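Local structure of oxygen-independent coproporphyrinogen III oxidase (Escherichia coli, 1OLT) at residues Cys62-Tyr67 against Asp147-Glu152; Ile74-Gln79 against Pro115-Lys120. The protein catalyses the anaerobic oxidative decarboxylation of two propionate groups of coproporphyrinogen III to vinyl groups during haem synthesis, using a [4Fe-4S] cluster and S-adenosylmethionine. One frame throughout, in Å; residues are numbered along the deposited sequence.

Contact 1 (Cys62-Tyr67 against Asp147-Glu152). With SF4 (iron/sulfur cluster), chain B; SAM (S-adenosylmethionine), chain C.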
loop_
_atom_site.group_PDB
_atom_site.type_symbol
_atom_site.label_atom_id
_atom_site.label_comp_id
_atom_site.label_asym_id
_atom_site.label_seq_id
_atom_site.Cartn_x
_atom_site.Cartn_y
_atom_site.Cartn_z
ATOM N N CYS A 62 -16.572 6.717 3.421
ATOM C CA CYS A 62 -17.097 5.377 3.654
ATOM C C CYS A 62 -18.551 5.449 4.130
ATOM O O CYS A 62 -18.963 6.408 4.770
ATOM C CB CYS A 62 -16.246 4.629 4.668
ATOM S SG CYS A 62 -14.507 4.511 4.257
ATOM N N HIS A 63 -19.315 4.397 3.854
ATOM C CA HIS A 63 -20.738 4.327 4.250
ATOM C C HIS A 63 -20.912 4.143 5.772
ATOM O O HIS A 63 -21.844 4.677 6.365
ATOM C CB HIS A 63 -21.446 3.166 3.524
ATOM C CG HIS A 63 -21.502 3.358 2.045
ATOM N ND1 HIS A 63 -21.998 4.502 1.463
ATOM C CD2 HIS A 63 -21.231 2.513 1.034
ATOM C CE1 HIS A 63 -21.952 4.388 0.148
ATOM N NE2 HIS A 63 -21.476 3.199 -0.142
ATOM N N LYS A 64 -19.976 3.393 6.386
ATOM C CA LYS A 64 -20.173 2.851 7.720
ATOM C C LYS A 64 -18.824 2.708 8.500
ATOM O O LYS A 64 -17.775 2.500 7.877
ATOM C CB LYS A 64 -20.864 1.486 7.569
ATOM C CG LYS A 64 -21.473 0.988 8.882
ATOM C CD LYS A 64 -22.160 -0.412 8.793
ATOM C CE LYS A 64 -23.384 -0.465 7.788
ATOM N NZ LYS A 64 -23.962 -1.905 7.782
ATOM N N LEU A 65 -18.844 2.824 9.799
ATOM C CA LEU A 65 -17.607 2.892 10.594
ATOM C C LEU A 65 -17.108 1.486 10.992
ATOM O O LEU A 65 -17.652 0.878 11.846
ATOM C CB LEU A 65 -17.814 3.709 11.854
ATOM C CG LEU A 65 -16.665 3.857 12.836
ATOM C CD1 LEU A 65 -15.501 4.570 12.142
ATOM C CD2 LEU A 65 -17.143 4.607 13.993
ATOM N N CYS A 66 -16.067 0.991 10.296
ATOM C CA CYS A 66 -15.411 -0.217 10.703
ATOM C C CYS A 66 -14.597 0.134 11.953
ATOM O O CYS A 66 -13.739 1.021 11.885
ATOM C CB CYS A 66 -14.468 -0.712 9.611
ATOM S SG CYS A 66 -15.281 -1.091 8.007
ATOM N N TYR A 67 -14.795 -0.595 13.043
ATOM C CA TYR A 67 -14.146 -0.266 14.313
ATOM C C TYR A 67 -12.626 -0.517 14.349
ATOM O O TYR A 67 -11.965 0.143 15.142
ATOM C CB TYR A 67 -14.769 -1.004 15.470
ATOM C CG TYR A 67 -16.263 -0.721 15.715
ATOM C CD1 TYR A 67 -16.886 0.408 15.212
ATOM C CD2 TYR A 67 -17.037 -1.645 16.431
ATOM C CE1 TYR A 67 -18.284 0.626 15.415
ATOM C CE2 TYR A 67 -18.425 -1.423 16.679
ATOM C CZ TYR A 67 -19.035 -0.285 16.154
ATOM O OH TYR A 67 -20.400 -0.042 16.348
ATOM N N ASP A 147 -15.259 -1.771 -1.459
ATOM C CA ASP A 147 -15.928 -2.343 -0.276
ATOM C C ASP A 147 -17.121 -3.194 -0.789
ATOM O O ASP A 147 -17.993 -2.681 -1.502
ATOM C CB ASP A 147 -16.437 -1.166 0.553
ATOM C CG ASP A 147 -17.280 -1.569 1.754
ATOM O OD1 ASP A 147 -17.194 -2.714 2.246
ATOM O OD2 ASP A 147 -18.040 -0.718 2.295
ATOM N N PRO A 148 -17.191 -4.479 -0.444
ATOM C CA PRO A 148 -18.247 -5.345 -1.005
ATOM C C PRO A 148 -19.591 -5.253 -0.198
ATOM O O PRO A 148 -20.177 -6.319 0.227
ATOM C CB PRO A 148 -17.648 -6.713 -0.858
ATOM C CG PRO A 148 -16.895 -6.580 0.527
ATOM C CD PRO A 148 -16.273 -5.210 0.426
ATOM N N ARG A 149 -20.007 -4.042 0.090
ATOM C CA ARG A 149 -21.259 -3.724 0.786
ATOM C C ARG A 149 -21.860 -2.527 0.084
ATOM O O ARG A 149 -21.137 -1.725 -0.484
ATOM C CB ARG A 149 -21.002 -3.358 2.223
ATOM C CG ARG A 149 -20.570 -4.483 3.066
ATOM C CD ARG A 149 -20.187 -4.041 4.481
ATOM N NE ARG A 149 -18.952 -3.238 4.470
ATOM C CZ ARG A 149 -18.552 -2.446 5.437
ATOM N NH1 ARG A 149 -19.237 -2.365 6.573
ATOM N NH2 ARG A 149 -17.405 -1.771 5.308
ATOM N N GLU A 150 -23.180 -2.458 0.075
ATOM C CA GLU A 150 -23.925 -1.317 -0.531
ATOM C C GLU A 150 -23.425 -0.990 -1.951
ATOM O O GLU A 150 -23.111 0.167 -2.339
ATOM C CB GLU A 150 -23.883 -0.142 0.436
ATOM C CG GLU A 150 -24.534 -0.492 1.774
ATOM C CD GLU A 150 -24.586 0.702 2.755
ATOM O OE1 GLU A 150 -24.789 1.816 2.278
ATOM O OE2 GLU A 150 -24.352 0.532 3.997
ATOM N N ILE A 151 -23.295 -2.030 -2.735
ATOM C CA ILE A 151 -22.824 -1.862 -4.098
ATOM C C ILE A 151 -23.546 -2.906 -4.944
ATOM O O ILE A 151 -23.784 -3.978 -4.487
ATOM C CB ILE A 151 -21.254 -1.983 -4.181
ATOM C CG1 ILE A 151 -20.718 -1.537 -5.514
ATOM C CG2 ILE A 151 -20.723 -3.379 -3.884
ATOM C CD1 ILE A 151 -19.211 -1.609 -5.581
ATOM N N GLU A 152 -23.846 -2.568 -6.188
ATOM C CA GLU A 152 -24.484 -3.514 -7.101
ATOM C C GLU A 152 -23.384 -4.124 -7.992
ATOM O O GLU A 152 -22.363 -3.484 -8.281
ATOM C CB GLU A 152 -25.544 -2.801 -7.947
ATOM C CG GLU A 152 -26.792 -2.414 -7.165
ATOM C CD GLU A 152 -27.244 -3.510 -6.240
ATOM O OE1 GLU A 152 -27.611 -4.584 -6.751
ATOM O OE2 GLU A 152 -27.182 -3.312 -4.992
HETATM FE FE1 SF4 B . -13.863 2.546 5.302
HETATM FE FE2 SF4 B . -11.807 1.569 6.676
HETATM FE FE3 SF4 B . -12.680 0.504 4.518
HETATM FE FE4 SF4 B . -13.942 0.387 6.522
HETATM S S1 SF4 B . -11.899 -0.638 6.311
HETATM S S2 SF4 B . -14.949 0.734 4.572
HETATM S S3 SF4 B . -13.778 2.285 7.408
HETATM S S4 SF4 B . -11.732 2.438 4.746
HETATM N N SAM C . -12.707 0.822 1.989
HETATM C CA SAM C . -12.591 -0.478 1.342
HETATM C C SAM C . -12.898 -1.667 2.261
HETATM O O SAM C . -12.848 -1.501 3.529
HETATM O OXT SAM C . -13.240 -2.679 1.685
HETATM C CB SAM C . -11.131 -0.587 0.862
HETATM C CG SAM C . -10.039 -1.106 1.758
HETATM S SD SAM C . -9.543 -0.038 3.085
HETATM C CE SAM C . -9.146 1.528 2.299
HETATM C "C5'" SAM C . -7.734 -0.498 3.260
HETATM C "C4'" SAM C . -7.334 -1.734 4.141
HETATM O "O4'" SAM C . -6.612 -1.397 5.319
HETATM C "C3'" SAM C . -8.517 -2.496 4.688
HETATM O "O3'" SAM C . -9.204 -3.283 3.708
HETATM C "C2'" SAM C . -7.922 -3.273 5.870
HETATM O "O2'" SAM C . -7.530 -4.586 5.472
HETATM C "C1'" SAM C . -6.685 -2.482 6.218
HETATM N N9 SAM C . -6.698 -1.933 7.559
HETATM C C8 SAM C . -7.435 -0.845 7.948
HETATM N N7 SAM C . -7.191 -0.593 9.231
HETATM C C5 SAM C . -6.273 -1.514 9.665
HETATM C C6 SAM C . -5.646 -1.730 10.904
HETATM N N6 SAM C . -5.866 -0.965 11.973
HETATM N N1 SAM C . -4.761 -2.766 11.001
HETATM C C2 SAM C . -4.505 -3.583 9.895
HETATM N N3 SAM C . -5.098 -3.374 8.696
HETATM C C4 SAM C . -5.977 -2.356 8.600
HETATM O O HOH W 1 -17.768 2.113 2.605
HETATM O O HOH W 2 -20.945 1.669 -2.693
HETATM O O HOH W 3 -21.672 -3.699 7.696
HETATM O O HOH W 4 -25.549 -1.554 5.341
#
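Glu150 OE1 lies over one face of the His63 ring, toward its rim and 3.6 Å from His63 CG, with the carboxylate plane turned only 15° from the ring. A water in the ring plane meets the edge at NE2 and donates on to the backbone O of Glu150. The second flat group, the guanidinium of Arg149, is gripped in its own plane by Asp147: NE, 2.9 Å from OD1, and NH2 converge on that one oxygen, while another water sits at the NH1 edge. Both loops belong to the radical SAM core: 62-67 carries Cys62 and Cys66 of the cluster-binding cysteine motif, and 147-152 follows strand 140-146 beside the methionyl carboxylate of S-adenosylmethionine. Cys62 SG binds iron FE1 at 2.3 Å and Cys66 SG binds FE4, with the amino nitrogen and carboxylate O of S-adenosylmethionine on FE3. A bend at chi3 (-69°) turns the Arg149 guanidinium toward the cluster, where the Asp147 clamp limits its rotation. Its positive charge, next to Arg184, probably offsets some of the negative charge of the cluster and its thiolates. Water stitches the rest together. Lys64 NZ donates to two waters, one shared with Arg149 NH1 and one with Glu150 OE2, whereas OE1 is held in a salt bridge by Arg77. A further water links His63 N to Asp147 OD2. On the cluster side of Arg149, NH2 stands 3.5 Å from Cys66 SG and 3.6 Å from the sulfide S2.

Contact 2 (Ile74-Gln79 against Pro115-Lys120)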
loop_
_atom_site.group_PDB
_atom_site.type_symbol
_atom_site.label_atom_id
_atom_site.label_comp_id
_atom_site.label_asym_id
_atom_site.label_seq_id
_atom_site.Cartn_x
_atom_site.Cartn_y
_atom_site.Cartn_z
ATOM N N ILE A 74 -13.487 9.183 6.070
ATOM C CA ILE A 74 -14.596 9.949 6.650
ATOM C C ILE A 74 -15.864 9.155 6.428
ATOM O O ILE A 74 -16.276 8.962 5.293
ATOM C CB ILE A 74 -14.734 11.310 5.906
ATOM C CG1 ILE A 74 -13.420 12.168 6.109
ATOM C CG2 ILE A 74 -16.011 12.089 6.418
ATOM C CD1 ILE A 74 -13.282 13.343 5.138
ATOM N N VAL A 75 -16.504 8.698 7.491
ATOM C CA VAL A 75 -17.706 7.949 7.414
ATOM C C VAL A 75 -18.852 8.971 7.358
ATOM O O VAL A 75 -18.935 9.826 8.194
ATOM C CB VAL A 75 -17.904 7.071 8.688
ATOM C CG1 VAL A 75 -19.304 6.431 8.673
ATOM C CG2 VAL A 75 -16.853 5.996 8.764
ATOM N N THR A 76 -19.701 8.883 6.352
ATOM C CA THR A 76 -20.815 9.779 6.230
ATOM C C THR A 76 -21.891 9.194 5.333
ATOM O O THR A 76 -21.619 8.525 4.363
ATOM C CB THR A 76 -20.375 11.152 5.722
ATOM O OG1 THR A 76 -21.509 12.024 5.554
ATOM C CG2 THR A 76 -19.793 11.068 4.336
ATOM N N ARG A 77 -23.129 9.479 5.715
ATOM C CA ARG A 77 -24.265 9.167 4.894
ATOM C C ARG A 77 -24.688 10.342 3.989
ATOM O O ARG A 77 -25.620 10.215 3.193
ATOM C CB ARG A 77 -25.423 8.746 5.816
ATOM C CG ARG A 77 -25.183 7.358 6.527
ATOM C CD ARG A 77 -24.858 6.249 5.498
ATOM N NE ARG A 77 -24.999 4.920 6.039
ATOM C CZ ARG A 77 -24.929 3.837 5.283
ATOM N NH1 ARG A 77 -24.833 3.952 3.971
ATOM N NH2 ARG A 77 -25.018 2.640 5.818
ATOM N N GLN A 78 -24.035 11.495 4.159
ATOM C CA GLN A 78 -24.320 12.673 3.333
ATOM C C GLN A 78 -23.616 12.529 1.997
ATOM O O GLN A 78 -22.532 13.015 1.811
ATOM C CB GLN A 78 -23.885 13.924 4.062
ATOM C CG GLN A 78 -24.668 14.144 5.300
ATOM C CD GLN A 78 -24.434 15.523 5.876
ATOM O OE1 GLN A 78 -24.989 16.515 5.385
ATOM N NE2 GLN A 78 -23.580 15.600 6.845
ATOM N N GLN A 79 -24.231 11.785 1.101
ATOM C CA GLN A 79 -23.607 11.367 -0.149
ATOM C C GLN A 79 -23.206 12.542 -1.060
ATOM O O GLN A 79 -22.223 12.415 -1.820
ATOM C CB GLN A 79 -24.497 10.392 -0.935
ATOM C CG GLN A 79 -23.653 9.226 -1.725
ATOM C CD GLN A 79 -23.088 9.684 -3.107
ATOM O OE1 GLN A 79 -23.616 10.686 -3.659
ATOM N NE2 GLN A 79 -21.996 8.940 -3.685
ATOM N N PRO A 115 -13.295 4.096 -2.488
ATOM C CA PRO A 115 -13.506 4.648 -3.835
ATOM C C PRO A 115 -14.866 4.382 -4.442
ATOM O O PRO A 115 -15.356 5.292 -5.122
ATOM C CB PRO A 115 -12.384 4.010 -4.668
ATOM C CG PRO A 115 -11.269 3.820 -3.637
ATOM C CD PRO A 115 -11.981 3.450 -2.375
ATOM N N THR A 116 -15.434 3.207 -4.189
ATOM C CA THR A 116 -16.756 2.859 -4.662
ATOM C C THR A 116 -17.932 3.458 -3.887
ATOM O O THR A 116 -19.097 3.122 -4.168
ATOM C CB THR A 116 -16.908 1.335 -4.843
ATOM O OG1 THR A 116 -16.535 0.586 -3.665
ATOM C CG2 THR A 116 -16.016 0.902 -5.917
ATOM N N TYR A 117 -17.620 4.341 -2.945
ATOM C CA TYR A 117 -18.605 5.269 -2.424
ATOM C C TYR A 117 -19.163 6.155 -3.559
ATOM O O TYR A 117 -20.341 6.574 -3.528
ATOM C CB TYR A 117 -17.966 6.154 -1.379
ATOM C CG TYR A 117 -18.942 7.022 -0.589
ATOM C CD1 TYR A 117 -19.409 8.271 -1.090
ATOM C CD2 TYR A 117 -19.365 6.629 0.686
ATOM C CE1 TYR A 117 -20.306 9.064 -0.324
ATOM C CE2 TYR A 117 -20.255 7.399 1.436
ATOM C CZ TYR A 117 -20.724 8.623 0.929
ATOM O OH TYR A 117 -21.580 9.363 1.699
ATOM N N LEU A 118 -18.265 6.487 -4.516
ATOM C CA LEU A 118 -18.673 7.201 -5.713
ATOM C C LEU A 118 -19.669 6.374 -6.534
ATOM O O LEU A 118 -19.401 5.231 -6.903
ATOM C CB LEU A 118 -17.491 7.581 -6.549
ATOM C CG LEU A 118 -16.351 8.371 -5.894
ATOM C CD1 LEU A 118 -15.342 8.694 -6.954
ATOM C CD2 LEU A 118 -16.835 9.622 -5.270
ATOM N N ASN A 119 -20.791 6.984 -6.881
ATOM C CA ASN A 119 -21.735 6.353 -7.751
ATOM C C ASN A 119 -21.225 6.303 -9.239
ATOM O O ASN A 119 -20.159 6.838 -9.563
ATOM C CB ASN A 119 -23.149 6.999 -7.517
ATOM C CG ASN A 119 -23.256 8.451 -8.043
ATOM O OD1 ASN A 119 -22.553 8.836 -9.000
ATOM N ND2 ASN A 119 -24.174 9.217 -7.476
ATOM N N LYS A 120 -21.952 5.674 -10.143
ATOM C CA LYS A 120 -21.510 5.567 -11.544
ATOM C C LYS A 120 -21.222 6.880 -12.225
ATOM O O LYS A 120 -20.199 7.046 -12.919
ATOM C CB LYS A 120 -22.534 4.753 -12.365
ATOM C CG LYS A 120 -22.666 3.250 -11.954
ATOM C CD LYS A 120 -23.793 2.567 -12.839
ATOM C CE LYS A 120 -24.283 1.278 -12.229
ATOM N NZ LYS A 120 -25.220 0.443 -13.176
#
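Two hydrogen bonds join Tyr117 to the 74-79 segment, one at each end of the residue. At the far end, the hydroxyl OH donates to the backbone O of Thr76 over 2.8 Å; the carbonyl oxygen lies in the ring plane, at the ring's edge, but the hydroxyl stands well above the plane of that carbonyl. At the near end, Gln79 NE2 donates to the backbone O of Tyr117 at 2.9 Å, a bent bond with the acceptor almost in the amide plane. The same NE2 also bonds to Gln122 OE1, which accepts from Asn119 N as well.

Van der Waals contact fills in between these bonds. Gln79 runs alongside the tyrosine in the reverse sense, amide and ring planes 11° apart, and its CG comes 3.6 Å from Tyr117 CE1. The bend at chi2 (-83°) brings the amide back toward the tyrosine's own carbonyl. Earlier in the same segment, Thr76 CG2 touches the Tyr117 hydroxyl oxygen at 3.6 Å, crossing the tyrosine at about a right angle. A phenylalanine in place of Tyr117 would probably leave the Thr76 carbonyl without this donor and the turn after strand 74-75 less firmly tied.

Within the segments, Thr76 OG1 accepts from Gln78 N at 2.9 Å, forming an ST turn, and Asn119 is the N-cap of helix 120-133. The pair thus ties together two loops of the parallel beta/alpha radical SAM core, each leading from a strand into a helix: 74-75 into 80-96, and 105-112 into 120-133, with Tyr117 shortly after the Gly113-Thr114 part of the S-adenosylmethionine site.

The centres of contacts 1 and 2 lie about 9 Å apart, and all four segments belong to the radical SAM core. Along the chain the order is 62-67, 74-79, 115-120, 147-152, so both halves of contact 2 fall between those of contact 1. The loops follow strands 53-62, 105-112 and 140-146, successive parallel neighbours in one sheet, with 74-75 paired on 53-62. The two contacts touch directly: Cys62 N probably hydrogen-bonds to Ile74 O at 2.9 Å, and His63 ND1 packs 3.4 Å from Tyr117 CE2. Together they join the loops after neighbouring strands beside the cluster, which Cys62 and Cys66 of contact 1 bind.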